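Local coordinates for ribosomal protein S2-related protein (Deinococcus radiodurans, PDB 2JH3) that may act as a sirohydrochlorin ferrochelatase, and joins chelatase-like domains to a domain that binds a [4Fe-4S] cluster, at residues D142-N154 and R201-L213. Sequence-based numbering, arbitrary orientation.
Sequences DVTLLLLAARPGN and RVEAGQAVLVPFL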
ATOM      1  N   ASP A 142     -36.104  19.845  36.776  1.00 46.27           N
ATOM      2  CA  ASP A 142     -37.109  19.086  35.984  1.00 46.04           C
ATOM      3  C   ASP A 142     -36.562  17.846  35.201  1.00 45.09           C
ATOM      4  O   ASP A 142     -37.358  17.128  34.562  1.00 45.88           O
ATOM      5  CB  ASP A 142     -37.830  20.034  34.976  1.00 46.58           C
ATOM      6  CG  ASP A 142     -38.736  21.107  35.672  1.00 47.06           C
ATOM      7  OD1 ASP A 142     -38.950  21.033  36.896  1.00 43.05           O
ATOM      8  OD2 ASP A 142     -39.246  22.020  34.966  1.00 47.73           O
ATOM      9  N   VAL A 143     -35.243  17.579  35.262  1.00 43.02           N
ATOM     10  CA  VAL A 143     -34.575  16.588  34.408  1.00 40.64           C
ATOM     11  C   VAL A 143     -33.837  15.466  35.179  1.00 39.18           C
ATOM     12  O   VAL A 143     -33.101  15.727  36.132  1.00 39.02           O
ATOM     13  CB  VAL A 143     -33.615  17.316  33.447  1.00 40.69           C
ATOM     14  CG1 VAL A 143     -32.994  16.363  32.427  1.00 41.29           C
ATOM     15  CG2 VAL A 143     -34.375  18.379  32.658  1.00 40.97           C
ATOM     16  N   THR A 144     -34.085  14.201  34.815  1.00 36.82           N
ATOM     17  CA  THR A 144     -33.263  13.091  35.314  1.00 35.49           C
ATOM     18  C   THR A 144     -32.058  12.945  34.386  1.00 33.64           C
ATOM     19  O   THR A 144     -32.178  13.012  33.139  1.00 29.75           O
ATOM     20  CB  THR A 144     -34.000  11.708  35.432  1.00 35.51           C
ATOM     21  OG1 THR A 144     -35.155  11.859  36.217  1.00 36.57           O
ATOM     22  CG2 THR A 144     -33.151  10.672  36.113  1.00 34.92           C
ATOM     23  N   LEU A 145     -30.908  12.772  35.056  1.00 33.03           N
ATOM     24  CA  LEU A 145     -29.575  12.749  34.441  1.00 32.78           C
ATOM     25  C   LEU A 145     -29.234  11.301  34.272  1.00 31.37           C
ATOM     26  O   LEU A 145     -29.131  10.594  35.240  1.00 30.59           O
ATOM     27  CB  LEU A 145     -28.524  13.320  35.401  1.00 32.69           C
ATOM     28  CG  LEU A 145     -27.264  13.943  34.755  1.00 34.29           C
ATOM     29  CD1 LEU A 145     -26.127  13.878  35.676  1.00 34.38           C
ATOM     30  CD2 LEU A 145     -26.928  13.450  33.366  1.00 33.79           C
ATOM     31  N   LEU A 146     -29.080  10.860  33.041  1.00 30.98           N
ATOM     32  CA  LEU A 146     -28.681   9.487  32.794  1.00 31.10           C
ATOM     33  C   LEU A 146     -27.229   9.476  32.291  1.00 29.59           C
ATOM     34  O   LEU A 146     -26.902  10.193  31.373  1.00 27.18           O
ATOM     35  CB  LEU A 146     -29.589   8.884  31.709  1.00 30.96           C
ATOM     36  CG  LEU A 146     -30.875   8.125  32.058  1.00 35.34           C
ATOM     37  CD1 LEU A 146     -31.373   8.328  33.418  1.00 35.07           C
ATOM     38  CD2 LEU A 146     -31.927   8.446  30.987  1.00 35.00           C
ATOM     39  N   LEU A 147     -26.416   8.586  32.855  1.00 29.71           N
ATOM     40  CA  LEU A 147     -24.989   8.477  32.532  1.00 29.24           C
ATOM     41  C   LEU A 147     -24.756   7.112  31.882  1.00 29.09           C
ATOM     42  O   LEU A 147     -24.935   6.089  32.528  1.00 27.64           O
ATOM     43  CB  LEU A 147     -24.140   8.588  33.808  1.00 28.36           C
ATOM     44  CG  LEU A 147     -24.382   9.873  34.632  1.00 29.60           C
ATOM     45  CD1 LEU A 147     -23.543   9.896  35.879  1.00 28.60           C
ATOM     46  CD2 LEU A 147     -24.143  11.090  33.814  1.00 31.17           C
ATOM     47  N   LEU A 148     -24.333   7.111  30.618  1.00 29.40           N
ATOM     48  CA  LEU A 148     -24.058   5.873  29.886  1.00 29.68           C
ATOM     49  C   LEU A 148     -22.606   5.345  30.085  1.00 29.45           C
ATOM     50  O   LEU A 148     -21.680   6.028  29.765  1.00 28.71           O
ATOM     51  CB  LEU A 148     -24.316   6.130  28.420  1.00 28.97           C
ATOM     52  CG  LEU A 148     -24.193   4.957  27.469  1.00 29.07           C
ATOM     53  CD1 LEU A 148     -25.264   3.890  27.758  1.00 27.28           C
ATOM     54  CD2 LEU A 148     -24.282   5.480  26.076  1.00 29.49           C
ATOM     55  N   ALA A 149     -22.442   4.167  30.681  1.00 30.22           N
ATOM     56  CA  ALA A 149     -21.162   3.439  30.684  1.00 31.23           C
ATOM     57  C   ALA A 149     -21.032   2.405  29.576  1.00 32.65           C
ATOM     58  O   ALA A 149     -22.014   1.752  29.184  1.00 32.85           O
ATOM     59  CB  ALA A 149     -20.963   2.763  31.963  1.00 30.70           C
ATOM     60  N   ALA A 150     -19.791   2.196  29.131  1.00 35.13           N
ATOM     61  CA  ALA A 150     -19.493   1.280  28.022  1.00 37.07           C
ATOM     62  C   ALA A 150     -19.694  -0.161  28.402  1.00 39.84           C
ATOM     63  O   ALA A 150     -20.174  -0.970  27.600  0.50 40.50           O
ATOM     64  CB  ALA A 150     -18.033   1.493  27.548  1.00 38.68           C
ATOM     65  N   ARG A 151     -19.211  -0.461  29.584  1.00 41.66           N
ATOM     66  CA  ARG A 151     -19.178  -1.783  30.203  1.00 44.41           C
ATOM     67  C   ARG A 151     -19.622  -1.607  31.669  1.00 45.19           C
ATOM     68  O   ARG A 151     -19.539  -0.531  32.233  1.00 45.44           O
ATOM     69  CB  ARG A 151     -17.750  -2.381  30.211  1.00 44.50           C
ATOM     70  CZ  ARG A 151     -13.918  -3.862  27.903  0.50 43.70           C
ATOM     71  NH2 ARG A 151     -13.064  -3.622  26.922  0.50 45.00           N
ATOM     72  N   PRO A 152     -20.100  -2.709  32.238  1.00 46.40           N
ATOM     73  CA  PRO A 152     -20.721  -2.811  33.554  1.00 46.16           C
ATOM     74  C   PRO A 152     -19.987  -2.324  34.773  1.00 46.60           C
ATOM     75  O   PRO A 152     -20.625  -1.719  35.626  0.75 48.01           O
ATOM     76  CB  PRO A 152     -20.992  -4.315  33.701  1.00 47.53           C
ATOM     77  CG  PRO A 152     -20.156  -4.957  32.682  1.00 47.55           C
ATOM     78  CD  PRO A 152     -20.081  -4.007  31.559  1.00 46.66           C
ATOM     79  N   GLY A 153     -18.692  -2.585  34.923  1.00 46.26           N
ATOM     80  CA  GLY A 153     -18.033  -2.292  36.224  1.00 44.64           C
ATOM     81  C   GLY A 153     -17.319  -0.951  36.352  1.00 43.92           C
ATOM     82  O   GLY A 153     -16.188  -0.909  36.913  1.00 43.50           O
ATOM     83  N   ASN A 154     -17.924   0.148  35.834  1.00 42.14           N
ATOM     84  CA  ASN A 154     -17.295   1.484  35.946  1.00 40.51           C
ATOM     85  C   ASN A 154     -17.547   2.163  37.299  1.00 38.79           C
ATOM     86  O   ASN A 154     -18.383   3.055  37.479  1.00 37.53           O
ATOM     87  CB  ASN A 154     -17.616   2.402  34.777  1.00 39.99           C
ATOM     88  CG  ASN A 154     -16.571   3.513  34.622  1.00 40.40           C
ATOM     89  OD1 ASN A 154     -16.059   4.063  35.603  1.00 31.56           O
ATOM     90  ND2 ASN A 154     -16.269   3.855  33.378  1.00 37.53           N
ATOM     91  N   ARG A 201     -35.770   3.775  35.117  1.00 42.88           N
ATOM     92  CA  ARG A 201     -34.963   4.481  36.107  1.00 43.48           C
ATOM     93  C   ARG A 201     -35.250   5.974  36.134  1.00 43.63           C
ATOM     94  O   ARG A 201     -34.482   6.744  36.668  1.00 43.76           O
ATOM     95  CB  ARG A 201     -33.468   4.216  35.839  1.00 45.05           C
ATOM     96  CG  ARG A 201     -32.961   2.855  36.344  1.00 47.81           C
ATOM     97  CD  ARG A 201     -33.115   2.732  37.913  1.00 52.02           C
ATOM     98  NE  ARG A 201     -32.466   1.508  38.376  1.00 52.24           N
ATOM     99  CZ  ARG A 201     -33.028   0.303  38.316  1.00 54.39           C
ATOM    100  NH1 ARG A 201     -34.263   0.185  37.838  1.00 55.51           N
ATOM    101  NH2 ARG A 201     -32.355  -0.790  38.708  1.00 53.54           N
ATOM    102  N   VAL A 202     -36.350   6.409  35.561  1.00 43.71           N
ATOM    103  CA  VAL A 202     -36.622   7.838  35.488  1.00 44.49           C
ATOM    104  C   VAL A 202     -38.015   8.060  36.009  1.00 45.74           C
ATOM    105  O   VAL A 202     -38.966   7.438  35.511  1.00 45.03           O
ATOM    106  CB  VAL A 202     -36.530   8.376  34.044  1.00 43.57           C
ATOM    107  CG1 VAL A 202     -37.080   9.804  33.917  1.00 43.27           C
ATOM    108  CG2 VAL A 202     -35.111   8.330  33.563  1.00 43.61           C
ATOM    109  N   GLU A 203     -38.110   8.947  37.002  1.00 47.41           N
ATOM    110  CA  GLU A 203     -39.377   9.322  37.620  1.00 48.28           C
ATOM    111  C   GLU A 203     -39.739  10.787  37.377  1.00 48.52           C
ATOM    112  O   GLU A 203     -40.855  11.200  37.691  1.00 50.41           O
ATOM    113  CB  GLU A 203     -39.325   9.006  39.102  1.00 48.88           C
ATOM    114  CG  GLU A 203     -39.392   7.494  39.366  1.00 51.15           C
ATOM    115  CD  GLU A 203     -38.595   7.055  40.593  1.00 52.63           C
ATOM    116  OE1 GLU A 203     -38.657   7.765  41.634  1.00 60.46           O
ATOM    117  OE2 GLU A 203     -37.916   5.991  40.526  1.00 57.56           O
ATOM    118  N   ALA A 204     -38.826  11.566  36.811  1.00 47.46           N
ATOM    119  CA  ALA A 204     -39.138  12.912  36.351  1.00 46.83           C
ATOM    120  C   ALA A 204     -39.844  12.885  34.995  1.00 46.58           C
ATOM    121  O   ALA A 204     -39.892  11.853  34.312  1.00 48.48           O
ATOM    122  CB  ALA A 204     -37.840  13.751  36.245  1.00 46.94           C
ATOM    123  N   GLY A 205     -40.368  14.033  34.590  1.00 45.26           N
ATOM    124  CA  GLY A 205     -41.021  14.171  33.318  1.00 44.04           C
ATOM    125  C   GLY A 205     -40.117  14.433  32.151  1.00 42.84           C
ATOM    126  O   GLY A 205     -40.600  14.603  31.033  1.00 42.44           O
ATOM    127  N   GLN A 206     -38.810  14.542  32.409  1.00 42.30           N
ATOM    128  CA  GLN A 206     -37.789  14.595  31.336  1.00 40.80           C
ATOM    129  C   GLN A 206     -36.486  13.944  31.781  1.00 38.30           C
ATOM    130  O   GLN A 206     -36.270  13.697  32.988  1.00 37.01           O
ATOM    131  CB  GLN A 206     -37.472  16.002  30.922  1.00 41.18           C
ATOM    132  CG  GLN A 206     -38.546  16.661  30.152  1.00 44.70           C
ATOM    133  CD  GLN A 206     -37.978  17.777  29.315  1.00 45.24           C
ATOM    134  OE1 GLN A 206     -37.321  18.679  29.838  1.00 49.96           O
ATOM    135  NE2 GLN A 206     -38.190  17.699  27.998  1.00 49.66           N
ATOM    136  N   ALA A 207     -35.659  13.645  30.774  1.00 36.34           N
ATOM    137  CA  ALA A 207     -34.356  13.005  30.992  1.00 34.85           C
ATOM    138  C   ALA A 207     -33.318  13.550  30.023  1.00 32.65           C
ATOM    139  O   ALA A 207     -33.650  13.955  28.909  1.00 31.50           O
ATOM    140  CB  ALA A 207     -34.494  11.486  30.835  1.00 35.51           C
ATOM    141  N   VAL A 208     -32.049  13.542  30.464  1.00 31.79           N
ATOM    142  CA  VAL A 208     -30.885  13.892  29.607  1.00 31.03           C
ATOM    143  C   VAL A 208     -29.780  12.773  29.705  1.00 28.90           C
ATOM    144  O   VAL A 208     -29.395  12.332  30.796  1.00 29.70           O
ATOM    145  CB  VAL A 208     -30.311  15.311  29.909  1.00 30.11           C
ATOM    146  CG1 VAL A 208     -29.869  15.419  31.360  1.00 30.26           C
ATOM    147  CG2 VAL A 208     -29.197  15.693  28.877  1.00 31.98           C
ATOM    148  N   LEU A 209     -29.355  12.292  28.547  1.00 27.75           N
ATOM    149  CA  LEU A 209     -28.371  11.249  28.522  1.00 28.35           C
ATOM    150  C   LEU A 209     -26.989  11.861  28.210  1.00 28.18           C
ATOM    151  O   LEU A 209     -26.799  12.526  27.192  1.00 29.22           O
ATOM    152  CB  LEU A 209     -28.738  10.197  27.494  1.00 27.40           C
ATOM    153  CG  LEU A 209     -27.759   9.054  27.324  1.00 25.70           C
ATOM    154  CD1 LEU A 209     -27.804   8.119  28.505  1.00 25.57           C
ATOM    155  CD2 LEU A 209     -28.102   8.310  26.098  1.00 27.85           C
ATOM    156  N   VAL A 210     -26.072  11.627  29.126  1.00 27.58           N
ATOM    157  CA  VAL A 210     -24.644  11.929  28.918  1.00 27.48           C
ATOM    158  C   VAL A 210     -23.805  10.629  28.898  1.00 25.31           C
ATOM    159  O   VAL A 210     -23.597   9.966  29.915  1.00 24.77           O
ATOM    160  CB  VAL A 210     -24.105  12.998  29.922  1.00 26.99           C
ATOM    161  CG1 VAL A 210     -22.530  13.231  29.778  1.00 31.59           C
ATOM    162  CG2 VAL A 210     -24.839  14.301  29.699  1.00 28.35           C
ATOM    163  N   PRO A 211     -23.316  10.289  27.722  1.00 24.20           N
ATOM    164  CA  PRO A 211     -22.324   9.266  27.554  1.00 25.42           C
ATOM    165  C   PRO A 211     -20.989   9.575  28.227  1.00 24.39           C
ATOM    166  O   PRO A 211     -20.331  10.611  27.898  1.00 26.10           O
ATOM    167  CB  PRO A 211     -22.162   9.178  26.026  1.00 24.64           C
ATOM    168  CG  PRO A 211     -23.425   9.815  25.477  1.00 25.72           C
ATOM    169  CD  PRO A 211     -23.657  10.914  26.430  1.00 24.90           C
ATOM    170  N   PHE A 212     -20.621   8.733  29.198  1.00 25.45           N
ATOM    171  CA  PHE A 212     -19.302   8.857  29.919  1.00 26.34           C
ATOM    172  C   PHE A 212     -18.228   8.163  29.074  1.00 26.33           C
ATOM    173  O   PHE A 212     -17.711   7.143  29.448  1.00 25.62           O
ATOM    174  CB  PHE A 212     -19.366   8.210  31.285  1.00 26.70           C
ATOM    175  CG  PHE A 212     -18.190   8.523  32.162  1.00 27.55           C
ATOM    176  CD1 PHE A 212     -17.980   9.821  32.609  1.00 31.03           C
ATOM    177  CD2 PHE A 212     -17.359   7.506  32.654  1.00 26.98           C
ATOM    178  CE1 PHE A 212     -16.925  10.133  33.482  1.00 28.45           C
ATOM    179  CE2 PHE A 212     -16.318   7.829  33.509  1.00 29.24           C
ATOM    180  CZ  PHE A 212     -16.118   9.155  33.926  1.00 27.67           C
ATOM    181  N   LEU A 213     -17.982   8.732  27.902  1.00 27.52           N
ATOM    182  CA  LEU A 213     -17.107   8.185  26.860  1.00 28.82           C
ATOM    183  C   LEU A 213     -16.191   9.299  26.348  1.00 28.98           C
ATOM    184  O   LEU A 213     -16.596  10.471  26.266  1.00 27.65           O
ATOM    185  CB  LEU A 213     -17.991   7.740  25.660  1.00 29.85           C
ATOM    186  CG  LEU A 213     -18.611   6.356  25.560  1.00 32.63           C
ATOM    187  CD1 LEU A 213     -18.436   5.492  26.739  1.00 34.51           C
ATOM    188  CD2 LEU A 213     -20.056   6.488  25.133  1.00 32.85           C
TER
HETATM  189  O   HOH W   1     -40.284  17.251  35.286  1.00 56.30           O
HETATM  190  O   HOH W   2     -35.801  10.706  38.397  1.00 47.44           O
HETATM  191  O   HOH W   3     -17.668   4.645  30.301  1.00 49.50           O
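The ring of Phe-212 meets the carboxamide of Asn-154 at the edge of the ring: ND2 lies in the ring plane, 3.9 Å from CD2, with amide and ring planes 70° apart. The amide is fixed from outside, ND2 donating to Leu-74 O and OD1 capping Leu-157 N at the start of helix 155-167; Leu-157 and Met-122 also touch the phenyl group. The contact joins adjacent inner strands, 144-149 and 207-211, in the five-stranded parallel sheet of a chelatase-like α/β domain, with strand 172-177 on the other side of 144-149. Six backbone hydrogen bonds join the pair, from Thr-144 N to Gln-206 O through Phe-212 N to Leu-148 O. Helices 122-133 and 155-167 pack on the face bearing Leu-145, Leu-147 and Val-208. Val-143 turns CG1 away from its own N (chi1 -174°) and presses it crosswise against Val-208 CG1, a tight 3.4 Å. On the other face Leu-146 straddles two residues, CD1 reaching Val-202 CG2 at 3.7 Å and CD2 Ala-207 CB at 4.0 Å, while Leu-209 CD1 lies against Leu-146 CB. Thr-144 OG1 sits 3.3 Å from Ala-204 CB, and a water bridges Thr-144 OG1 and Glu-203 N, accepting from the latter at 3.2 Å.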